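Prepilin (Salmonella typhi, PDB 3FHV) is the type IVb pilin PilS, here its soluble part, and builds pili that probably mediate adhesion to host cells through the chloride channel CFTR. Local coordinates at residues A[117-121]-A[122-126]. Residues are numbered along the deposited sequence; the frame is centred on the assembly and turned at random.
Sequences IKING and NNHTD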
loop_
_atom_site.group_PDB
_atom_site.type_symbol
_atom_site.label_atom_id
_atom_site.label_comp_id
_atom_site.label_asym_id
_atom_site.label_seq_id
_atom_site.Cartn_x
_atom_site.Cartn_y
_atom_site.Cartn_z
ATOM N N ILE A 117 -10.131 8.060 17.559
ATOM C CA ILE A 117 -9.343 6.913 17.993
ATOM C C ILE A 117 -9.883 6.435 19.335
ATOM O O ILE A 117 -10.065 7.228 20.274
ATOM C CB ILE A 117 -7.853 7.293 18.161
ATOM C CG1 ILE A 117 -7.287 7.757 16.817
ATOM C CG2 ILE A 117 -7.064 6.093 18.687
ATOM C CD1 ILE A 117 -5.877 8.357 16.888
ATOM N N LYS A 118 -10.130 5.133 19.428
ATOM C CA LYS A 118 -10.660 4.556 20.652
ATOM C C LYS A 118 -9.707 3.533 21.249
ATOM O O LYS A 118 -9.181 2.674 20.544
ATOM C CB LYS A 118 -11.990 3.856 20.385
ATOM C CG LYS A 118 -13.024 4.674 19.642
ATOM C CD LYS A 118 -14.325 3.883 19.529
ATOM C CE LYS A 118 -15.393 4.649 18.762
ATOM N NZ LYS A 118 -16.654 3.866 18.685
ATOM N N ILE A 119 -9.489 3.631 22.552
ATOM C CA ILE A 119 -8.642 2.670 23.253
ATOM C C ILE A 119 -9.573 2.057 24.283
ATOM O O ILE A 119 -9.974 2.724 25.241
ATOM C CB ILE A 119 -7.455 3.342 23.962
ATOM C CG1 ILE A 119 -6.583 4.078 22.942
ATOM C CG2 ILE A 119 -6.605 2.273 24.681
ATOM C CD1 ILE A 119 -5.386 4.782 23.557
ATOM N N ASN A 120 -9.932 0.795 24.067
ATOM C CA ASN A 120 -10.854 0.098 24.952
ATOM C C ASN A 120 -12.133 0.942 25.048
ATOM O O ASN A 120 -12.694 1.317 24.017
ATOM C CB ASN A 120 -10.173 -0.120 26.303
ATOM C CG ASN A 120 -8.927 -0.993 26.173
ATOM O OD1 ASN A 120 -7.881 -0.737 26.787
ATOM N ND2 ASN A 120 -9.038 -2.033 25.363
ATOM N N GLY A 121 -12.592 1.266 26.253
ATOM C CA GLY A 121 -13.815 2.054 26.354
ATOM C C GLY A 121 -13.609 3.560 26.324
ATOM O O GLY A 121 -14.467 4.306 26.780
ATOM N N ASN A 122 -12.490 4.016 25.775
ATOM C CA ASN A 122 -12.194 5.447 25.725
ATOM C C ASN A 122 -12.205 5.944 24.288
ATOM O O ASN A 122 -11.313 5.617 23.512
ATOM C CB ASN A 122 -10.830 5.699 26.359
ATOM C CG ASN A 122 -10.752 5.172 27.776
ATOM O OD1 ASN A 122 -11.288 5.779 28.692
ATOM N ND2 ASN A 122 -10.098 4.030 27.956
ATOM N N ASN A 123 -13.204 6.752 23.950
ATOM C CA ASN A 123 -13.346 7.260 22.591
ATOM C C ASN A 123 -12.887 8.697 22.409
ATOM O O ASN A 123 -13.596 9.648 22.745
ATOM C CB ASN A 123 -14.803 7.115 22.145
ATOM C CG ASN A 123 -15.001 7.435 20.680
ATOM O OD1 ASN A 123 -14.056 7.798 19.972
ATOM N ND2 ASN A 123 -16.241 7.306 20.213
ATOM N N HIS A 124 -11.681 8.851 21.871
ATOM C CA HIS A 124 -11.109 10.169 21.626
ATOM C C HIS A 124 -11.596 10.742 20.300
ATOM O O HIS A 124 -10.873 10.737 19.305
ATOM C CB HIS A 124 -9.580 10.101 21.638
ATOM C CG HIS A 124 -9.009 9.572 22.917
ATOM N ND1 HIS A 124 -8.696 8.242 23.099
ATOM C CD2 HIS A 124 -8.695 10.194 24.078
ATOM C CE1 HIS A 124 -8.213 8.068 24.316
ATOM N NE2 HIS A 124 -8.202 9.237 24.931
ATOM N N THR A 125 -12.830 11.237 20.298
ATOM C CA THR A 125 -13.470 11.712 19.074
ATOM C C THR A 125 -12.761 12.914 18.459
ATOM O O THR A 125 -13.032 13.290 17.315
ATOM C CB THR A 125 -14.947 12.070 19.316
ATOM O OG1 THR A 125 -15.040 13.137 20.266
ATOM C CG2 THR A 125 -15.705 10.864 19.839
ATOM N N ASP A 126 -11.857 13.524 19.214
ATOM C CA ASP A 126 -11.107 14.652 18.682
ATOM C C ASP A 126 -9.860 14.129 17.963
ATOM O O ASP A 126 -9.047 14.901 17.467
ATOM C CB ASP A 126 -10.704 15.606 19.809
ATOM C CG ASP A 126 -9.854 14.935 20.864
ATOM O OD1 ASP A 126 -9.555 13.728 20.726
ATOM O OD2 ASP A 126 -9.479 15.622 21.839
HETATM O O HOH W 1 -17.888 4.780 21.533
#
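Two carbonyl oxygens, Ile117 O and Ile119 O, each take two bonds from a single residue across this hairpin, one from the backbone and one from the side chain. Ile117 O receives His124 N at 2.8 Å and, less closely, His124 ND1 at 3.3 Å; the two donors come from opposite faces of the carbonyl plane, and the oxygen lies at the edge of the imidazole, close to its plane. Ile119 O likewise takes two donors, both from Asn122: Asn122 N stands above the carbonyl plane, whereas Asn122 ND2 meets Ile119 O almost head-on, at 3.0 Å. Both donor side chains have CG anti to their own carbonyl carbon (chi1 -58° for His124), which sets the group beside the backbone N and lets both N-H groups converge on one acceptor.

On the other face, the extended Lys118 chain crosses the Asn123 amide: Lys118 CG lies 3.3 Å from Asn123 OD1 and Lys118 CE 3.1 Å from Asn123 ND2. A water accepts from Lys118 NZ and, weakly, from Asn123 ND2.

The type II' turn from Ile119 to Asn122 brings these partners together, closing a beta hairpin with a two-residue loop, Asn120-Gly121, at one margin of the antiparallel sheet of the pilin head. Strand 148-154 flanks 116-119 on its far side. Ile117 and Ile119 pack on helix 98-111, while His124 touches Ile133 and Glu137 of helix 131-137. The long, bent ND1 bond is consistent with a proton on His124 ND1, facing Ile117 O, and the doubled bonds tie two side chains of the edge strand to its neighbour's backbone.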